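Side-chain contacts in dipicolinate synthase subunit A (Bacillus halodurans, PDB 3D4O), which probably catalyses, as the Rossmann-type subunit of dipicolinate synthase, the last oxidation step in making dipicolinate, a characteristic small molecule of bacterial spores: residues E139-M144 and P266-I271; Q147-T152 and V214-N219. One frame throughout, in Å; residues are numbered along the deposited sequence.

In the fold
Both contacts involve helix 127-148, the long helix that runs from the last strand of the N-terminal parallel sheet, 119-122, toward the first strand of the C-terminal sheet, 157-161. Their centres lie about 14 Å apart. Interaction 1 sets the second half of the helix against helix 268-272, which follows strand 261-264, an outer strand of the second sheet; interaction 2 sets the end of the helix and the turn after it against central strand 216-219. Both segments of interaction 2 fall between those of interaction 1 in the sequence. They meet where Thr141 CG2 packs on Ile218 CG1 at 3.9 Å, and both have residues touching the second subunit, so the same helix serves the domain packing and the dimer interface.

Interaction 1 (E139-M144 and P266-I271)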
loop_
_atom_site.group_PDB
_atom_site.type_symbol
_atom_site.label_atom_id
_atom_site.label_comp_id
_atom_site.label_asym_id
_atom_site.label_seq_id
_atom_site.Cartn_x
_atom_site.Cartn_y
_atom_site.Cartn_z
ATOM N N GLU C 139 -2.858 -6.589 -5.358
ATOM C CA GLU C 139 -2.034 -5.396 -5.288
ATOM C C GLU C 139 -2.713 -4.359 -4.453
ATOM O O GLU C 139 -2.108 -3.760 -3.581
ATOM C CB GLU C 139 -1.666 -4.832 -6.665
ATOM C CG GLU C 139 -0.606 -5.719 -7.314
ATOM C CD GLU C 139 0.007 -5.182 -8.587
ATOM O OE1 GLU C 139 -0.060 -3.948 -8.879
ATOM O OE2 GLU C 139 0.653 -6.000 -9.288
ATOM N N GLY C 140 -3.993 -4.171 -4.698
ATOM C CA GLY C 140 -4.757 -3.197 -3.937
ATOM C C GLY C 140 -4.880 -3.593 -2.477
ATOM O O GLY C 140 -4.852 -2.754 -1.595
ATOM N N THR C 141 -5.027 -4.887 -2.240
ATOM C CA THR C 141 -5.162 -5.419 -0.882
ATOM C C THR C 141 -3.855 -5.192 -0.102
ATOM O O THR C 141 -3.841 -4.787 1.029
ATOM C CB THR C 141 -5.532 -6.933 -0.902
ATOM O OG1 THR C 141 -6.777 -7.087 -1.589
ATOM C CG2 THR C 141 -5.671 -7.512 0.553
ATOM N N ILE C 142 -2.750 -5.398 -0.780
ATOM C CA ILE C 142 -1.440 -5.193 -0.175
ATOM C C ILE C 142 -1.258 -3.717 0.128
ATOM O O ILE C 142 -0.834 -3.335 1.219
ATOM C CB ILE C 142 -0.351 -5.730 -1.101
ATOM C CG1 ILE C 142 -0.265 -7.245 -0.895
ATOM C CG2 ILE C 142 1.032 -5.080 -0.872
ATOM C CD1 ILE C 142 0.518 -7.910 -2.030
HETATM N N MSE C 143 -1.586 -2.881 -0.854
HETATM C CA MSE C 143 -1.442 -1.427 -0.678
HETATM C C MSE C 143 -2.265 -0.992 0.532
HETATM O O MSE C 143 -1.824 -0.218 1.353
HETATM C CB MSE C 143 -1.887 -0.660 -1.930
HETATM C CG MSE C 143 -2.046 0.844 -1.679
HETATM SE SE MSE C 143 -3.121 1.736 -3.067
HETATM C CE MSE C 143 -4.919 1.082 -2.540
HETATM N N MSE C 144 -3.461 -1.533 0.657
HETATM C CA MSE C 144 -4.332 -1.158 1.788
HETATM C C MSE C 144 -3.806 -1.606 3.158
HETATM O O MSE C 144 -3.936 -0.903 4.171
HETATM C CB MSE C 144 -5.728 -1.764 1.681
HETATM C CG MSE C 144 -6.413 -1.688 0.334
HETATM SE SE MSE C 144 -8.207 -0.983 0.525
HETATM C CE MSE C 144 -7.151 0.694 0.782
ATOM N N PRO C 266 -14.581 -3.232 -2.342
ATOM C CA PRO C 266 -14.689 -3.606 -3.752
ATOM C C PRO C 266 -14.015 -2.632 -4.683
ATOM O O PRO C 266 -13.611 -1.559 -4.278
ATOM C CB PRO C 266 -16.191 -3.531 -4.003
ATOM C CG PRO C 266 -16.641 -2.380 -3.113
ATOM C CD PRO C 266 -15.758 -2.477 -1.870
ATOM N N GLY C 267 -13.893 -3.055 -5.933
ATOM C CA GLY C 267 -13.416 -2.207 -7.014
ATOM C C GLY C 267 -11.940 -1.887 -7.022
ATOM O O GLY C 267 -11.511 -1.001 -7.748
ATOM N N LEU C 268 -11.167 -2.640 -6.247
ATOM C CA LEU C 268 -9.702 -2.389 -6.154
ATOM C C LEU C 268 -8.989 -2.321 -7.513
ATOM O O LEU C 268 -8.117 -1.485 -7.700
ATOM C CB LEU C 268 -8.992 -3.390 -5.222
ATOM C CG LEU C 268 -9.226 -3.141 -3.729
ATOM C CD1 LEU C 268 -8.662 -4.265 -2.878
ATOM C CD2 LEU C 268 -8.592 -1.826 -3.334
ATOM N N PRO C 269 -9.327 -3.220 -8.462
ATOM C CA PRO C 269 -8.652 -3.135 -9.776
ATOM C C PRO C 269 -8.905 -1.816 -10.504
ATOM O O PRO C 269 -8.031 -1.290 -11.197
ATOM C CB PRO C 269 -9.248 -4.333 -10.541
ATOM C CG PRO C 269 -9.563 -5.321 -9.436
ATOM C CD PRO C 269 -10.159 -4.432 -8.368
ATOM N N GLY C 270 -10.078 -1.242 -10.280
ATOM C CA GLY C 270 -10.438 0.023 -10.925
ATOM C C GLY C 270 -9.699 1.163 -10.253
ATOM O O GLY C 270 -9.462 2.218 -10.811
ATOM N N ILE C 271 -9.317 0.923 -9.019
ATOM C CA ILE C 271 -8.609 1.954 -8.227
ATOM C C ILE C 271 -7.091 1.884 -8.437
ATOM O O ILE C 271 -6.424 2.907 -8.578
ATOM C CB ILE C 271 -8.917 1.801 -6.734
ATOM C CG1 ILE C 271 -10.338 2.273 -6.469
ATOM C CG2 ILE C 271 -7.925 2.585 -5.888
ATOM C CD1 ILE C 271 -10.971 1.685 -5.177
#
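Leu268 points its forked end at helix 127-148, and its two methyls divide the work. Leu268 CD1 comes in over the helix backbone, 3.7 Å from Thr141 N. Leu268 CD1 also lies 3.6 Å from Thr141 OG1, the two side chains crossing at about a right angle. CD2 turns the other way, to Met144, a selenomethionine, whose SE stands 4.0 Å from Leu268 CD2. Leu268 CD2 also reaches Gly140 CA at 4.1 Å, so the fork sits across the bare backbone at Gly140. With CG turned anti to its own carbonyl carbon (chi1 -75°), Leu268 projects both branches at the helix. Cut back to an alanine, Leu268 would lose both methyls, which is likely to leave a gap between the two helices, with Thr141 N and the selenium of Met144 no longer covered from that side.

Close backbone approach is the second element. Gly140 CA and Leu268 CA are 5.5 Å apart, and any CB on the glycine would run into Leu268 CB. Gly140 thus lets a helix that links the two Rossmann-type domains come close to the short helix 268-272, with Gly267 at its N-cap position, that follows the last strand of the C-terminal sheet. Pro269 extends the seam along helix 127-148, onto Asn133, Pro136 and Thr137.

The polar side chains spend their bonds outside this pair: Thr141 OG1 bonds to Thr137 O one turn back in its own helix, which satisfies the hydroxyl beside the apolar CD1. Glu139 leaves the contact altogether: its carboxylate takes the backbone N-H groups of Ile153 and His154 of the second subunit.

Interaction 2 (Q147-T152 and V214-N219); sequences QHTDFT and VDVCIN
Thr149 and Phe151 pack on Asp215 and Val216 in a small, largely apolar contact within the C-terminal Rossmann-type domain. It fastens the turn after helix 127-148 to the start of strand 216-219, which lies beside 157-161 in the parallel sheet, the strand this turn goes on to enter.

Val216 CG2 serves both partners. Val216 CG2 touches Thr149 CG2 at 4.1 Å, the two side chains crossing at about a right angle. Val216 CG2 also meets the edge of the Phe151 ring near its plane, 4.2 Å from Phe151 CE1. Asp215 contributes its methylene: CB lies 3.9 Å from Phe151 CZ and approaches the ring obliquely. Its carboxylate plane is turned 54° from the ring, and the oxygens are engaged by other residues, OD1 with His237 NE2 and OD2 with Asn157 N. The side chain thus offers its methylene to the ring and keeps its carboxylate to tie the strand to its neighbours.

Thr149 keeps its hydroxyl on helix 127-148, bonded to Ala145 O, which leaves the methyl to face the valine. Beyond these segments Phe151 also packs on Thr276 of the second subunit. Its chi1 of 53° places CG between the backbone N and carbonyl carbon, folding the ring back over its own turn: Thr149 CB sits 3.8 Å above the plane of the Phe151 ring, over its centre.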
loop_
_atom_site.group_PDB
_atom_site.type_symbol
_atom_site.label_atom_id
_atom_site.label_comp_id
_atom_site.label_asym_id
_atom_site.label_seq_id
_atom_site.Cartn_x
_atom_site.Cartn_y
_atom_site.Cartn_z
ATOM N N GLN C 147 -1.073 0.608 4.073
ATOM C CA GLN C 147 -1.589 1.957 4.424
ATOM C C GLN C 147 -2.225 2.091 5.782
ATOM O O GLN C 147 -2.108 3.139 6.428
ATOM C CB GLN C 147 -2.721 2.411 3.473
ATOM C CG GLN C 147 -2.264 2.977 2.187
ATOM C CD GLN C 147 -3.359 3.366 1.208
ATOM O OE1 GLN C 147 -4.523 3.021 1.383
ATOM N NE2 GLN C 147 -2.965 4.069 0.141
ATOM N N HIS C 148 -2.967 1.063 6.160
ATOM C CA HIS C 148 -3.834 1.131 7.347
ATOM C C HIS C 148 -3.289 0.510 8.608
ATOM O O HIS C 148 -3.994 0.463 9.615
ATOM C CB HIS C 148 -5.212 0.504 7.054
ATOM C CG HIS C 148 -6.034 1.302 6.095
ATOM N ND1 HIS C 148 -6.773 2.393 6.487
ATOM C CD2 HIS C 148 -6.237 1.169 4.762
ATOM C CE1 HIS C 148 -7.389 2.906 5.437
ATOM N NE2 HIS C 148 -7.071 2.189 4.375
ATOM N N THR C 149 -2.052 0.018 8.531
ATOM C CA THR C 149 -1.367 -0.567 9.690
ATOM C C THR C 149 -0.207 0.317 10.142
ATOM O O THR C 149 0.363 1.091 9.348
ATOM C CB THR C 149 -0.870 -1.974 9.401
ATOM O OG1 THR C 149 0.055 -1.920 8.302
ATOM C CG2 THR C 149 -2.058 -2.899 9.067
ATOM N N ASP C 150 0.088 0.277 11.433
ATOM C CA ASP C 150 1.184 1.060 11.972
ATOM C C ASP C 150 2.394 0.166 12.215
ATOM O O ASP C 150 3.373 0.561 12.787
ATOM C CB ASP C 150 0.775 1.844 13.218
ATOM C CG ASP C 150 0.534 0.961 14.438
ATOM O OD1 ASP C 150 0.533 -0.289 14.347
ATOM O OD2 ASP C 150 0.371 1.550 15.504
ATOM N N PHE C 151 2.297 -1.037 11.710
ATOM C CA PHE C 151 3.347 -2.054 11.780
ATOM C C PHE C 151 3.579 -2.625 10.384
ATOM O O PHE C 151 2.751 -2.465 9.476
ATOM C CB PHE C 151 2.950 -3.193 12.757
ATOM C CG PHE C 151 1.603 -3.808 12.457
ATOM C CD1 PHE C 151 1.463 -4.797 11.499
ATOM C CD2 PHE C 151 0.471 -3.383 13.128
ATOM C CE1 PHE C 151 0.205 -5.355 11.201
ATOM C CE2 PHE C 151 -0.767 -3.937 12.840
ATOM C CZ PHE C 151 -0.899 -4.929 11.877
ATOM N N THR C 152 4.714 -3.295 10.205
ATOM C CA THR C 152 5.036 -3.924 8.908
ATOM C C THR C 152 4.253 -5.208 8.686
ATOM O O THR C 152 4.009 -5.988 9.601
ATOM C CB THR C 152 6.567 -4.258 8.743
ATOM O OG1 THR C 152 6.983 -5.151 9.799
ATOM C CG2 THR C 152 7.458 -2.959 8.740
ATOM N N VAL C 214 -3.897 -13.130 14.903
ATOM C CA VAL C 214 -3.784 -12.549 13.567
ATOM C C VAL C 214 -3.834 -11.041 13.552
ATOM O O VAL C 214 -4.705 -10.395 14.172
ATOM C CB VAL C 214 -4.828 -13.167 12.619
ATOM C CG1 VAL C 214 -4.860 -12.455 11.318
ATOM C CG2 VAL C 214 -4.453 -14.645 12.430
ATOM N N ASP C 215 -2.909 -10.498 12.784
ATOM C CA ASP C 215 -2.754 -9.050 12.667
ATOM C C ASP C 215 -3.563 -8.432 11.533
ATOM O O ASP C 215 -4.003 -7.303 11.623
ATOM C CB ASP C 215 -1.298 -8.728 12.414
ATOM C CG ASP C 215 -0.427 -9.134 13.538
ATOM O OD1 ASP C 215 -0.765 -8.784 14.690
ATOM O OD2 ASP C 215 0.607 -9.769 13.255
ATOM N N VAL C 216 -3.658 -9.173 10.431
ATOM C CA VAL C 216 -4.430 -8.741 9.262
ATOM C C VAL C 216 -5.143 -9.954 8.726
ATOM O O VAL C 216 -4.536 -10.999 8.518
ATOM C CB VAL C 216 -3.573 -8.104 8.130
ATOM C CG1 VAL C 216 -4.489 -7.608 6.955
ATOM C CG2 VAL C 216 -2.747 -6.912 8.655
ATOM N N CYS C 217 -6.437 -9.803 8.557
ATOM C CA CYS C 217 -7.277 -10.863 8.047
ATOM C C CYS C 217 -7.994 -10.403 6.785
ATOM O O CYS C 217 -8.700 -9.395 6.795
ATOM C CB CYS C 217 -8.286 -11.236 9.100
ATOM S SG CYS C 217 -9.459 -12.531 8.599
ATOM N N ILE C 218 -7.767 -11.138 5.700
ATOM C CA ILE C 218 -8.402 -10.853 4.417
ATOM C C ILE C 218 -9.419 -11.904 4.103
ATOM O O ILE C 218 -9.083 -13.074 3.971
ATOM C CB ILE C 218 -7.349 -10.832 3.270
ATOM C CG1 ILE C 218 -6.262 -9.797 3.632
ATOM C CG2 ILE C 218 -8.064 -10.561 1.953
ATOM C CD1 ILE C 218 -4.859 -10.317 3.490
ATOM N N ASN C 219 -10.686 -11.512 4.032
ATOM C CA ASN C 219 -11.719 -12.466 3.655
ATOM C C ASN C 219 -12.038 -12.452 2.174
ATOM O O ASN C 219 -12.216 -11.392 1.578
ATOM C CB ASN C 219 -13.024 -12.238 4.394
ATOM C CG ASN C 219 -14.094 -13.221 3.941
ATOM O OD1 ASN C 219 -13.882 -14.428 3.970
ATOM N ND2 ASN C 219 -15.211 -12.711 3.463
#